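Local coordinates for 1,3-alpha-isomaltosidase (Kribbella flavida DSM 17836, PDB 5X3I), which hydrolyses the alpha-1,3-glucosidic linkages of a cyclic tetrasaccharide derived from starch, yielding isomaltose inside the cell, at residues 23-28 against 36-41; 116-121 against 138-143; 656-661 against 672-677; 679-684 against 726-731. The protein carries 1 engineered substitution. All blocks are in the same frame, centred on the assembly; numbering follows the deposited sequence.

Contact 1. Residues 23-28 against 36-41; sequences KHRPHG and SPDQRV
Asp38 holds its CG between its own backbone N and carbonyl carbon (chi1 63°), while Arg25 sets CG beside its N and folds back at chi3 (-60°); these torsions bring guanidinium and carboxylate into a salt bridge. The frame is a pair of type I beta turns, Arg25 to Gly28 and Ser36 to Gln39, packed on each other in the N-terminal region, just ahead of strand 40-41. Asp38 OD2 lies at the edge of the guanidinium, near its plane, within reach of both NE and NH1, although the two flat groups are turned 52° apart. The NE to OD2 separation is modelled very short, so its exact length is doubtful, and the NH1 bond is weak. Asp38 OD1 accepts from Ser36 OG at 2.7 Å, which fixes the carboxylate from its other oxygen. Gly28 C lies over one face of the Arg25 guanidinium, 3.8 Å above its plane. Two backbone bonds tie the two segments: Arg25 N to Asp38 O (2.9 Å) and the nearly straight Arg40 N to Pro26 O (3.0 Å). Gln39 OE1 takes the N-H of Ser36, bracing the second turn. His24 ND1 is hydrogen-bonded to Gly54 O, and Arg40 NE to Val43 O. The Arg40 guanidinium lies against Pro26, whose CB sits over one face, 3.5 Å from Arg40 NH1.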
loop_
_atom_site.group_PDB
_atom_site.type_symbol
_atom_site.label_atom_id
_atom_site.label_comp_id
_atom_site.label_asym_id
_atom_site.label_seq_id
_atom_site.Cartn_x
_atom_site.Cartn_y
_atom_site.Cartn_z
ATOM N N LYS A 23 -6.918 -10.776 31.700
ATOM C CA LYS A 23 -6.596 -9.587 30.919
ATOM C C LYS A 23 -7.778 -9.064 30.108
ATOM O O LYS A 23 -8.459 -9.819 29.416
ATOM C CB LYS A 23 -5.417 -9.870 29.980
ATOM C CG LYS A 23 -4.094 -10.121 30.695
ATOM C CD LYS A 23 -2.938 -10.248 29.711
ATOM C CE LYS A 23 -1.620 -10.533 30.424
ATOM N NZ LYS A 23 -0.468 -10.558 29.479
ATOM N N HIS A 24 -8.009 -7.760 30.212
ATOM C CA HIS A 24 -9.010 -7.068 29.407
ATOM C C HIS A 24 -8.436 -5.755 28.877
ATOM O O HIS A 24 -7.978 -4.925 29.653
ATOM C CB HIS A 24 -10.269 -6.807 30.231
ATOM C CG HIS A 24 -11.343 -6.074 29.489
ATOM N ND1 HIS A 24 -12.169 -6.689 28.574
ATOM C CD2 HIS A 24 -11.737 -4.780 29.539
ATOM C CE1 HIS A 24 -13.019 -5.804 28.086
ATOM N NE2 HIS A 24 -12.780 -4.637 28.658
ATOM N N ARG A 25 -8.406 -5.598 27.558
ATOM C CA ARG A 25 -8.055 -4.320 26.939
ATOM C C ARG A 25 -9.243 -3.807 26.135
ATOM O O ARG A 25 -9.562 -4.379 25.106
ATOM C CB ARG A 25 -6.831 -4.462 26.031
ATOM C CG ARG A 25 -5.532 -4.866 26.717
ATOM C CD ARG A 25 -4.434 -5.098 25.674
ATOM N NE ARG A 25 -4.804 -6.152 24.728
ATOM C CZ ARG A 25 -4.198 -6.380 23.564
ATOM N NH1 ARG A 25 -4.625 -7.367 22.787
ATOM N NH2 ARG A 25 -3.177 -5.627 23.170
ATOM N N PRO A 26 -9.895 -2.728 26.593
ATOM C CA PRO A 26 -11.122 -2.247 25.942
ATOM C C PRO A 26 -10.999 -2.076 24.426
ATOM O O PRO A 26 -11.912 -2.474 23.708
ATOM C CB PRO A 26 -11.366 -0.904 26.625
ATOM C CG PRO A 26 -10.817 -1.101 27.991
ATOM C CD PRO A 26 -9.598 -1.972 27.821
ATOM N N HIS A 27 -9.886 -1.517 23.956
ATOM C CA HIS A 27 -9.645 -1.365 22.522
ATOM C C HIS A 27 -9.052 -2.610 21.863
ATOM O O HIS A 27 -9.024 -2.720 20.641
ATOM C CB HIS A 27 -8.712 -0.189 22.264
ATOM C CG HIS A 27 -9.320 1.138 22.571
ATOM N ND1 HIS A 27 -9.865 1.948 21.600
ATOM C CD2 HIS A 27 -9.467 1.800 23.742
ATOM C CE1 HIS A 27 -10.317 3.054 22.158
ATOM N NE2 HIS A 27 -10.087 2.990 23.456
ATOM N N GLY A 28 -8.563 -3.538 22.669
ATOM C CA GLY A 28 -7.958 -4.742 22.139
ATOM C C GLY A 28 -6.670 -4.450 21.389
ATOM O O GLY A 28 -5.944 -3.511 21.715
ATOM N N SER A 36 -10.065 -8.464 18.939
ATOM C CA SER A 36 -9.383 -9.479 19.728
ATOM C C SER A 36 -10.283 -9.985 20.866
ATOM O O SER A 36 -11.213 -9.298 21.272
ATOM C CB SER A 36 -8.060 -8.928 20.263
ATOM O OG SER A 36 -8.207 -7.612 20.741
ATOM N N PRO A 37 -10.011 -11.195 21.375
ATOM C CA PRO A 37 -10.805 -11.822 22.441
ATOM C C PRO A 37 -10.769 -11.086 23.778
ATOM O O PRO A 37 -11.542 -11.419 24.662
ATOM C CB PRO A 37 -10.172 -13.213 22.577
ATOM C CG PRO A 37 -8.824 -13.081 21.988
ATOM C CD PRO A 37 -8.984 -12.118 20.865
ATOM N N ASP A 38 -9.843 -10.156 23.953
ATOM C CA ASP A 38 -9.709 -9.450 25.224
ATOM C C ASP A 38 -10.447 -8.107 25.295
ATOM O O ASP A 38 -10.285 -7.366 26.258
ATOM C CB ASP A 38 -8.226 -9.236 25.541
ATOM C CG ASP A 38 -7.528 -8.366 24.517
ATOM O OD1 ASP A 38 -8.085 -8.158 23.425
ATOM O OD2 ASP A 38 -6.417 -7.893 24.804
ATOM N N GLN A 39 -11.217 -7.761 24.271
ATOM C CA GLN A 39 -11.691 -6.382 24.173
ATOM C C GLN A 39 -13.191 -6.165 24.327
ATOM O O GLN A 39 -13.968 -7.095 24.502
ATOM C CB GLN A 39 -11.257 -5.771 22.834
ATOM C CG GLN A 39 -12.123 -6.133 21.640
ATOM C CD GLN A 39 -11.741 -5.337 20.396
ATOM O OE1 GLN A 39 -10.801 -5.689 19.684
ATOM N NE2 GLN A 39 -12.460 -4.247 20.145
ATOM N N ARG A 40 -13.565 -4.897 24.247
ATOM C CA ARG A 40 -14.950 -4.463 24.285
ATOM C C ARG A 40 -15.461 -4.248 22.864
ATOM O O ARG A 40 -14.861 -3.492 22.093
ATOM C CB ARG A 40 -15.059 -3.182 25.113
ATOM C CG ARG A 40 -16.430 -2.583 25.158
ATOM C CD ARG A 40 -16.506 -1.487 26.178
ATOM N NE ARG A 40 -15.918 -0.233 25.724
ATOM C CZ ARG A 40 -15.043 0.476 26.427
ATOM N NH1 ARG A 40 -14.634 0.046 27.608
ATOM N NH2 ARG A 40 -14.574 1.612 25.948
ATOM N N VAL A 41 -16.518 -4.966 22.495
ATOM C CA VAL A 41 -17.112 -4.856 21.164
ATOM C C VAL A 41 -18.562 -4.376 21.173
ATOM O O VAL A 41 -19.426 -5.056 21.714
ATOM C CB VAL A 41 -17.066 -6.190 20.427
ATOM C CG1 VAL A 41 -17.561 -6.015 19.009
ATOM C CG2 VAL A 41 -15.653 -6.752 20.440
#

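Contact 2. Residues 116-121 against 138-143; sequences AEPVKY and EVSPAV
Pro141 CD presses on the Glu117-Pro118 peptide, 3.4 Å from Glu117 C, and the side chains of Pro118 and Pro141 cross at about a right angle with their CD atoms 3.9 Å apart. This close packing lies just beyond the end of an antiparallel ladder. Next to it Val119 and Val139 form a hydrogen-bonded pair: Val119 N to Val139 O is 2.9 Å and Val139 N to Val119 O 3.0 Å, both nearly straight. Val139 has CG1 between its backbone N and carbonyl carbon (chi1 56°), which places that methyl 4.0 Å from Tyr121 CE1. The other face is looser and exposed to solvent. There Lys120 and Glu138 form a non-hydrogen-bonded pair whose nearest side-chain atoms, Lys120 CG and Glu138 CD, are 4.2 Å apart; Lys120 instead makes a cation-pi contact with Trp136. The segments belong to the beta hairpin of strands 119-127 and 130-139, the second lying at the sheet edge, while strand 62-67 flanks the first and sends Trp67 against Val119 and Val139.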
loop_
_atom_site.group_PDB
_atom_site.type_symbol
_atom_site.label_atom_id
_atom_site.label_comp_id
_atom_site.label_asym_id
_atom_site.label_seq_id
_atom_site.Cartn_x
_atom_site.Cartn_y
_atom_site.Cartn_z
ATOM N N ALA A 116 -27.572 2.361 28.705
ATOM C CA ALA A 116 -28.383 3.556 28.897
ATOM C C ALA A 116 -27.600 4.746 29.427
ATOM O O ALA A 116 -28.125 5.849 29.486
ATOM C CB ALA A 116 -29.544 3.244 29.834
ATOM N N GLU A 117 -26.335 4.538 29.762
ATOM C CA GLU A 117 -25.583 5.530 30.524
ATOM C C GLU A 117 -24.169 5.033 30.772
ATOM O O GLU A 117 -23.906 3.845 30.625
ATOM C CB GLU A 117 -26.273 5.820 31.863
ATOM C CG GLU A 117 -26.310 4.625 32.794
ATOM C CD GLU A 117 -27.040 4.908 34.097
ATOM O OE1 GLU A 117 -26.703 5.906 34.770
ATOM O OE2 GLU A 117 -27.951 4.128 34.447
ATOM N N PRO A 118 -23.249 5.942 31.137
ATOM C CA PRO A 118 -21.894 5.508 31.483
ATOM C C PRO A 118 -21.898 4.411 32.534
ATOM O O PRO A 118 -22.675 4.471 33.489
ATOM C CB PRO A 118 -21.251 6.784 32.021
ATOM C CG PRO A 118 -21.926 7.866 31.271
ATOM C CD PRO A 118 -23.347 7.410 31.060
ATOM N N VAL A 119 -21.056 3.404 32.338
ATOM C CA VAL A 119 -20.971 2.280 33.256
ATOM C C VAL A 119 -19.525 2.007 33.639
ATOM O O VAL A 119 -18.669 1.883 32.770
ATOM C CB VAL A 119 -21.572 1.003 32.645
ATOM C CG1 VAL A 119 -21.349 -0.180 33.570
ATOM C CG2 VAL A 119 -23.050 1.191 32.360
ATOM N N LYS A 120 -19.250 1.936 34.939
ATOM C CA LYS A 120 -17.962 1.445 35.411
ATOM C C LYS A 120 -18.054 -0.059 35.583
ATOM O O LYS A 120 -19.053 -0.568 36.085
ATOM C CB LYS A 120 -17.548 2.098 36.730
ATOM C CG LYS A 120 -17.112 3.546 36.620
ATOM C CD LYS A 120 -16.194 3.919 37.776
ATOM C CE LYS A 120 -16.777 3.489 39.120
ATOM N NZ LYS A 120 -15.846 3.740 40.261
ATOM N N TYR A 121 -17.021 -0.775 35.158
ATOM C CA TYR A 121 -17.043 -2.222 35.276
ATOM C C TYR A 121 -15.653 -2.802 35.470
ATOM O O TYR A 121 -14.657 -2.223 35.040
ATOM C CB TYR A 121 -17.707 -2.847 34.046
ATOM C CG TYR A 121 -16.889 -2.762 32.775
ATOM C CD1 TYR A 121 -16.877 -1.606 32.009
ATOM C CD2 TYR A 121 -16.142 -3.845 32.334
ATOM C CE1 TYR A 121 -16.134 -1.527 30.844
ATOM C CE2 TYR A 121 -15.396 -3.777 31.174
ATOM C CZ TYR A 121 -15.393 -2.618 30.432
ATOM O OH TYR A 121 -14.652 -2.555 29.272
ATOM N N GLU A 138 -14.214 1.955 32.279
ATOM C CA GLU A 138 -15.435 2.720 32.095
ATOM C C GLU A 138 -15.784 2.842 30.623
ATOM O O GLU A 138 -14.910 3.009 29.777
ATOM C CB GLU A 138 -15.305 4.109 32.722
ATOM C CG GLU A 138 -16.592 4.917 32.682
ATOM C CD GLU A 138 -16.496 6.221 33.441
ATOM O OE1 GLU A 138 -17.543 6.878 33.617
ATOM O OE2 GLU A 138 -15.380 6.590 33.864
ATOM N N VAL A 139 -17.072 2.749 30.321
ATOM C CA VAL A 139 -17.543 2.972 28.969
ATOM C C VAL A 139 -18.767 3.889 28.985
ATOM O O VAL A 139 -19.698 3.691 29.764
ATOM C CB VAL A 139 -17.864 1.644 28.267
ATOM C CG1 VAL A 139 -18.869 0.831 29.072
ATOM C CG2 VAL A 139 -18.347 1.889 26.849
ATOM N N SER A 140 -18.719 4.922 28.154
ATOM C CA SER A 140 -19.796 5.886 28.008
ATOM C C SER A 140 -20.443 5.780 26.634
ATOM O O SER A 140 -19.765 5.937 25.621
ATOM C CB SER A 140 -19.273 7.304 28.225
ATOM O OG SER A 140 -18.582 7.416 29.454
ATOM N N PRO A 141 -21.756 5.519 26.590
ATOM C CA PRO A 141 -22.500 5.393 25.332
ATOM C C PRO A 141 -22.532 6.693 24.538
ATOM O O PRO A 141 -22.493 7.767 25.126
ATOM C CB PRO A 141 -23.905 5.007 25.794
ATOM C CG PRO A 141 -24.013 5.584 27.158
ATOM C CD PRO A 141 -22.643 5.448 27.762
ATOM N N ALA A 142 -22.605 6.589 23.218
ATOM C CA ALA A 142 -22.576 7.767 22.360
ATOM C C ALA A 142 -23.834 7.883 21.517
ATOM O O ALA A 142 -24.538 6.906 21.299
ATOM C CB ALA A 142 -21.345 7.741 21.461
ATOM N N VAL A 143 -24.112 9.091 21.045
ATOM C CA VAL A 143 -25.272 9.324 20.202
ATOM C C VAL A 143 -24.968 10.268 19.050
ATOM O O VAL A 143 -24.127 11.158 19.164
ATOM C CB VAL A 143 -26.459 9.920 21.004
ATOM C CG1 VAL A 143 -26.886 8.987 22.132
ATOM C CG2 VAL A 143 -26.108 11.298 21.535
#

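Contact 3. Residues 656-661 against 672-677; sequences RPLFFD and PYQYLL
Arg656 and Leu676 pair through both backbone groups, Arg656 N to Leu676 O and Leu676 N to Arg656 O, each 2.8 Å long. This antiparallel hydrogen-bonded bridge joins strand 655-656, an edge strand of its sheet, to strand 675-677 in the C-terminal beta domain of the family 31 hydrolase. Beside it, Leu658 brings CD1 against the backbone of the second strand, 3.8 Å from Tyr675 CA, while its CD2 meets the amide end of Gln674. Tyr675 CB packs against Arg656 O at 3.4 Å. With CG between the backbone N and the carbonyl carbon (chi1 59°), the Tyr675 ring is carried away from segment 656-661. In the next shell, Tyr675 OH bonds to Phe588 O, and Gln674 OE1 accepts from Tyr697 N, which fixes the amide beside Leu658. The Arg656 guanidinium is held by several partners: NE bonds to Pro653 O, NH2 forms a salt bridge with Asp679, and NH1 binds Asp661. Asp661 OD1 also forms a salt bridge with Arg652, so the carboxylate is shared by two arginines, probably easing the closeness of their like charges. Asp661 OD2 lies 2° out of the guanidinium plane of Arg656, 2.9 Å from its NH1, and receives the bond on its syn lone pair; Leu676 CD1 also packs against this oxygen.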
loop_
_atom_site.group_PDB
_atom_site.type_symbol
_atom_site.label_atom_id
_atom_site.label_comp_id
_atom_site.label_asym_id
_atom_site.label_seq_id
_atom_site.Cartn_x
_atom_site.Cartn_y
_atom_site.Cartn_z
ATOM N N ARG A 656 -3.914 6.591 -17.453
ATOM C CA ARG A 656 -4.972 7.599 -17.431
ATOM C C ARG A 656 -6.345 7.068 -17.789
ATOM O O ARG A 656 -6.598 6.736 -18.949
ATOM C CB ARG A 656 -4.611 8.762 -18.368
ATOM C CG ARG A 656 -5.557 9.964 -18.288
ATOM C CD ARG A 656 -5.225 10.999 -19.358
ATOM N NE ARG A 656 -3.811 11.355 -19.352
ATOM C CZ ARG A 656 -3.221 12.091 -20.290
ATOM N NH1 ARG A 656 -3.921 12.558 -21.313
ATOM N NH2 ARG A 656 -1.925 12.360 -20.207
ATOM N N PRO A 657 -7.244 7.004 -16.793
ATOM C CA PRO A 657 -8.650 6.691 -17.059
ATOM C C PRO A 657 -9.203 7.646 -18.109
ATOM O O PRO A 657 -8.814 8.803 -18.140
ATOM C CB PRO A 657 -9.323 6.908 -15.699
ATOM C CG PRO A 657 -8.250 6.696 -14.709
ATOM C CD PRO A 657 -6.996 7.225 -15.359
ATOM N N LEU A 658 -10.086 7.163 -18.963
ATOM C CA LEU A 658 -10.584 7.979 -20.059
ATOM C C LEU A 658 -11.398 9.197 -19.613
ATOM O O LEU A 658 -11.595 10.115 -20.399
ATOM C CB LEU A 658 -11.418 7.127 -21.014
ATOM C CG LEU A 658 -10.651 6.436 -22.142
ATOM C CD1 LEU A 658 -9.736 5.367 -21.596
ATOM C CD2 LEU A 658 -11.611 5.838 -23.151
ATOM N N PHE A 659 -11.849 9.235 -18.362
ATOM C CA PHE A 659 -12.703 10.350 -17.950
ATOM C C PHE A 659 -11.923 11.658 -17.835
ATOM O O PHE A 659 -12.515 12.727 -17.782
ATOM C CB PHE A 659 -13.452 10.032 -16.645
ATOM C CG PHE A 659 -12.617 10.106 -15.388
ATOM C CD1 PHE A 659 -12.435 11.304 -14.724
ATOM C CD2 PHE A 659 -12.085 8.962 -14.832
ATOM C CE1 PHE A 659 -11.694 11.364 -13.562
ATOM C CE2 PHE A 659 -11.345 9.020 -13.669
ATOM C CZ PHE A 659 -11.153 10.221 -13.034
ATOM N N PHE A 660 -10.596 11.583 -17.832
ATOM C CA PHE A 660 -9.793 12.799 -17.771
ATOM C C PHE A 660 -9.890 13.601 -19.054
ATOM O O PHE A 660 -10.037 14.819 -19.031
ATOM C CB PHE A 660 -8.323 12.475 -17.476
ATOM C CG PHE A 660 -8.042 12.257 -16.020
ATOM C CD1 PHE A 660 -7.631 13.303 -15.223
ATOM C CD2 PHE A 660 -8.226 11.017 -15.448
ATOM C CE1 PHE A 660 -7.391 13.110 -13.885
ATOM C CE2 PHE A 660 -7.992 10.816 -14.106
ATOM C CZ PHE A 660 -7.572 11.860 -13.324
ATOM N N ASP A 661 -9.849 12.920 -20.182
ATOM C CA ASP A 661 -9.917 13.587 -21.462
ATOM C C ASP A 661 -11.311 13.559 -22.080
ATOM O O ASP A 661 -11.570 14.268 -22.989
ATOM C CB ASP A 661 -8.911 13.006 -22.447
ATOM C CG ASP A 661 -7.473 13.163 -21.988
ATOM O OD1 ASP A 661 -7.103 14.221 -21.564
ATOM O OD2 ASP A 661 -6.752 12.198 -22.054
ATOM N N PRO A 672 -13.981 0.047 -17.978
ATOM C CA PRO A 672 -13.206 0.590 -16.862
ATOM C C PRO A 672 -11.739 0.149 -16.839
ATOM O O PRO A 672 -10.960 0.744 -16.111
ATOM C CB PRO A 672 -13.954 0.056 -15.635
ATOM C CG PRO A 672 -14.518 -1.231 -16.098
ATOM C CD PRO A 672 -14.914 -1.004 -17.530
ATOM N N TYR A 673 -11.386 -0.895 -17.578
ATOM C CA TYR A 673 -10.011 -1.392 -17.585
ATOM C C TYR A 673 -9.125 -0.784 -18.682
ATOM O O TYR A 673 -7.913 -1.025 -18.709
ATOM C CB TYR A 673 -10.017 -2.908 -17.699
ATOM C CG TYR A 673 -10.665 -3.583 -16.511
ATOM C CD1 TYR A 673 -10.007 -3.666 -15.290
ATOM C CD2 TYR A 673 -11.932 -4.138 -16.610
ATOM C CE1 TYR A 673 -10.590 -4.285 -14.209
ATOM C CE2 TYR A 673 -12.529 -4.756 -15.532
ATOM C CZ TYR A 673 -11.858 -4.827 -14.331
ATOM O OH TYR A 673 -12.451 -5.445 -13.253
ATOM N N GLN A 674 -9.736 -0.010 -19.577
ATOM C CA GLN A 674 -9.017 0.731 -20.610
ATOM C C GLN A 674 -8.382 1.979 -20.049
ATOM O O GLN A 674 -8.896 2.569 -19.109
ATOM C CB GLN A 674 -9.945 1.145 -21.753
ATOM C CG GLN A 674 -10.503 0.023 -22.556
ATOM C CD GLN A 674 -11.319 0.510 -23.731
ATOM O OE1 GLN A 674 -11.852 -0.289 -24.486
ATOM N NE2 GLN A 674 -11.412 1.820 -23.891
ATOM N N TYR A 675 -7.274 2.396 -20.637
ATOM C CA TYR A 675 -6.651 3.645 -20.237
ATOM C C TYR A 675 -5.740 4.195 -21.313
ATOM O O TYR A 675 -5.305 3.474 -22.206
ATOM C CB TYR A 675 -5.861 3.461 -18.938
ATOM C CG TYR A 675 -4.765 2.430 -19.027
ATOM C CD1 TYR A 675 -5.036 1.084 -18.831
ATOM C CD2 TYR A 675 -3.450 2.804 -19.297
ATOM C CE1 TYR A 675 -4.042 0.141 -18.906
ATOM C CE2 TYR A 675 -2.449 1.871 -19.367
ATOM C CZ TYR A 675 -2.747 0.542 -19.182
ATOM O OH TYR A 675 -1.752 -0.391 -19.264
ATOM N N LEU A 676 -5.444 5.479 -21.211
ATOM C CA LEU A 676 -4.440 6.093 -22.051
ATOM C C LEU A 676 -3.110 6.046 -21.308
ATOM O O LEU A 676 -3.053 6.393 -20.128
ATOM C CB LEU A 676 -4.813 7.533 -22.390
ATOM C CG LEU A 676 -6.084 7.713 -23.222
ATOM C CD1 LEU A 676 -6.542 9.150 -23.158
ATOM C CD2 LEU A 676 -5.829 7.301 -24.661
ATOM N N LEU A 677 -2.058 5.592 -21.984
ATOM C CA LEU A 677 -0.717 5.695 -21.434
ATOM C C LEU A 677 -0.109 6.972 -21.996
ATOM O O LEU A 677 0.285 7.029 -23.160
ATOM C CB LEU A 677 0.109 4.467 -21.810
ATOM C CG LEU A 677 1.589 4.425 -21.405
ATOM C CD1 LEU A 677 1.721 4.155 -19.927
ATOM C CD2 LEU A 677 2.319 3.359 -22.199
#

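Contact 4. Residues 679-684 against 726-731; sequences DELLIN and VPVYCR. With SO4 (sulfate ion), chain J.
Glu680 and Arg731 meet with carboxylate and guanidinium planes 35° apart. Arg731 NH1 donates to the syn lone pair of Glu680 OE1 over 2.6 Å, and the oxygen is at the guanidinium edge. Glu680 is bent at chi2 (-60°), which curls its carboxylate back to this partner. The NH1 and NH2 end of the guanidinium also grips a sulfate, probably from the crystallisation liquor: Arg731 NH2 binds its O3 at 2.9 Å and NH1 its O4 at 3.1 Å, so NH1 is shared between Glu680 and the anion. Further along, Leu682 and Tyr729 form the hydrogen-bonded pair of an antiparallel ladder between central strands 681-683 and 728-731 of the C-terminal beta domain. On the face carrying Leu681, Ile683, Val728 and Cys730, Ile683 and Val728 lie side by side and point the same way, Ile683 CD1 being 3.8 Å from Val728 CG2. Leu681 CD2 reaches Cys730 CB at 3.7 Å, and Leu738 of helix 735-742 covers both residues. Pro727 CD packs 3.4 Å from Asn684 O.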
loop_
_atom_site.group_PDB
_atom_site.type_symbol
_atom_site.label_atom_id
_atom_site.label_comp_id
_atom_site.label_asym_id
_atom_site.label_seq_id
_atom_site.Cartn_x
_atom_site.Cartn_y
_atom_site.Cartn_z
ATOM N N ASP A 679 -0.502 10.897 -23.278
ATOM C CA ASP A 679 -1.458 11.493 -24.204
ATOM C C ASP A 679 -1.802 10.591 -25.388
ATOM O O ASP A 679 -2.950 10.539 -25.813
ATOM C CB ASP A 679 -0.921 12.820 -24.750
ATOM C CG ASP A 679 -0.808 13.884 -23.695
ATOM O OD1 ASP A 679 -1.460 13.748 -22.654
ATOM O OD2 ASP A 679 -0.078 14.866 -23.907
ATOM N N GLU A 680 -0.798 9.926 -25.953
ATOM C CA GLU A 680 -0.946 9.330 -27.284
ATOM C C GLU A 680 -1.400 7.882 -27.451
ATOM O O GLU A 680 -1.794 7.499 -28.545
ATOM C CB GLU A 680 0.393 9.470 -28.020
ATOM C CG GLU A 680 1.111 10.787 -27.770
ATOM C CD GLU A 680 0.314 12.013 -28.186
ATOM O OE1 GLU A 680 -0.726 11.873 -28.851
ATOM O OE2 GLU A 680 0.740 13.130 -27.850
ATOM N N LEU A 681 -1.379 7.078 -26.398
ATOM C CA LEU A 681 -1.632 5.650 -26.577
ATOM C C LEU A 681 -2.774 5.150 -25.708
ATOM O O LEU A 681 -2.797 5.406 -24.517
ATOM C CB LEU A 681 -0.380 4.828 -26.262
ATOM C CG LEU A 681 0.867 4.974 -27.136
ATOM C CD1 LEU A 681 2.030 4.208 -26.512
ATOM C CD2 LEU A 681 0.601 4.488 -28.543
ATOM N N LEU A 682 -3.685 4.395 -26.310
ATOM C CA LEU A 682 -4.781 3.777 -25.583
ATOM C C LEU A 682 -4.532 2.282 -25.453
ATOM O O LEU A 682 -4.307 1.580 -26.440
ATOM C CB LEU A 682 -6.119 4.057 -26.279
ATOM C CG LEU A 682 -7.398 3.692 -25.521
ATOM C CD1 LEU A 682 -8.527 4.595 -25.941
ATOM C CD2 LEU A 682 -7.776 2.256 -25.775
ATOM N N ILE A 683 -4.568 1.806 -24.221
ATOM C CA ILE A 683 -4.265 0.418 -23.915
ATOM C C ILE A 683 -5.525 -0.326 -23.484
ATOM O O ILE A 683 -6.356 0.230 -22.778
ATOM C CB ILE A 683 -3.216 0.315 -22.794
ATOM C CG1 ILE A 683 -2.122 1.375 -22.965
ATOM C CG2 ILE A 683 -2.657 -1.088 -22.714
ATOM C CD1 ILE A 683 -1.370 1.291 -24.281
ATOM N N ASN A 684 -5.654 -1.578 -23.904
ATOM C CA ASN A 684 -6.768 -2.416 -23.481
ATOM C C ASN A 684 -6.333 -3.832 -23.136
ATOM O O ASN A 684 -6.443 -4.735 -23.960
ATOM C CB ASN A 684 -7.846 -2.456 -24.568
ATOM C CG ASN A 684 -9.123 -3.130 -24.098
ATOM O OD1 ASN A 684 -9.314 -3.356 -22.908
ATOM N ND2 ASN A 684 -10.002 -3.454 -25.038
ATOM N N VAL A 726 -1.439 -7.195 -27.437
ATOM C CA VAL A 726 -2.442 -6.586 -26.574
ATOM C C VAL A 726 -2.907 -5.383 -27.359
ATOM O O VAL A 726 -2.085 -4.691 -27.953
ATOM C CB VAL A 726 -1.883 -6.167 -25.180
ATOM C CG1 VAL A 726 -0.601 -5.332 -25.309
ATOM C CG2 VAL A 726 -2.919 -5.391 -24.387
ATOM N N PRO A 727 -4.226 -5.126 -27.372
ATOM C CA PRO A 727 -4.691 -4.018 -28.208
ATOM C C PRO A 727 -4.165 -2.682 -27.729
ATOM O O PRO A 727 -4.304 -2.343 -26.560
ATOM C CB PRO A 727 -6.218 -4.102 -28.085
ATOM C CG PRO A 727 -6.481 -5.538 -27.799
ATOM C CD PRO A 727 -5.339 -5.978 -26.920
ATOM N N VAL A 728 -3.577 -1.935 -28.651
ATOM C CA VAL A 728 -2.994 -0.635 -28.385
ATOM C C VAL A 728 -3.264 0.245 -29.591
ATOM O O VAL A 728 -3.093 -0.183 -30.724
ATOM C CB VAL A 728 -1.468 -0.711 -28.136
ATOM C CG1 VAL A 728 -0.863 0.685 -28.055
ATOM C CG2 VAL A 728 -1.157 -1.501 -26.895
ATOM N N TYR A 729 -3.672 1.476 -29.346
ATOM C CA TYR A 729 -4.012 2.381 -30.422
ATOM C C TYR A 729 -3.344 3.715 -30.188
ATOM O O TYR A 729 -3.249 4.177 -29.063
ATOM C CB TYR A 729 -5.537 2.534 -30.537
ATOM C CG TYR A 729 -6.224 1.226 -30.846
ATOM C CD1 TYR A 729 -6.440 0.830 -32.156
ATOM C CD2 TYR A 729 -6.625 0.375 -29.833
ATOM C CE1 TYR A 729 -7.041 -0.371 -32.447
ATOM C CE2 TYR A 729 -7.237 -0.827 -30.114
ATOM C CZ TYR A 729 -7.440 -1.193 -31.425
ATOM O OH TYR A 729 -8.038 -2.388 -31.715
ATOM N N CYS A 730 -2.873 4.329 -31.262
ATOM C CA CYS A 730 -2.170 5.591 -31.170
ATOM C C CYS A 730 -2.976 6.695 -31.829
ATOM O O CYS A 730 -3.616 6.472 -32.851
ATOM C CB CYS A 730 -0.783 5.481 -31.818
ATOM S SG CYS A 730 0.201 6.972 -31.742
ATOM N N ARG A 731 -2.945 7.879 -31.236
ATOM C CA ARG A 731 -3.572 9.039 -31.846
ATOM C C ARG A 731 -2.900 9.289 -33.186
ATOM O O ARG A 731 -1.675 9.386 -33.263
ATOM C CB ARG A 731 -3.465 10.266 -30.940
ATOM C CG ARG A 731 -4.303 10.162 -29.672
ATOM C CD ARG A 731 -4.123 11.368 -28.762
ATOM N NE ARG A 731 -4.631 12.597 -29.354
ATOM C CZ ARG A 731 -3.880 13.642 -29.689
ATOM N NH1 ARG A 731 -2.571 13.624 -29.488
ATOM N NH2 ARG A 731 -4.444 14.716 -30.226
HETATM S S SO4 J . -1.680 17.041 -31.613
HETATM O O1 SO4 J . -1.324 17.127 -33.024
HETATM O O2 SO4 J . -1.243 18.247 -30.920
HETATM O O3 SO4 J . -3.129 16.909 -31.489
HETATM O O4 SO4 J . -1.036 15.876 -31.020
#

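In the fold
The four contacts come in series along the chain and fall into two well-separated pairs, with 46 to 59 Å between centres from one pair to the other. Contacts 1 and 2, with centres about 16 Å apart, are joined by Tyr121 OH, which takes part in probable hydrogen bonds with His24 NE2 and Arg40 NH1. Contacts 3 and 4 are closer, about 10 Å between centres, and share one antiparallel sheet, where neighbouring strands 675-677 and 681-683 are linked by a probable backbone bond between Tyr675 O and Ile683 N. The TIM-barrel sequence range lies between the pairs. All four lie away from the annotated catalytic positions; contacts 1 and 2 belong to the N-terminal beta regions, contacts 3 and 4 to the C-terminal beta domain.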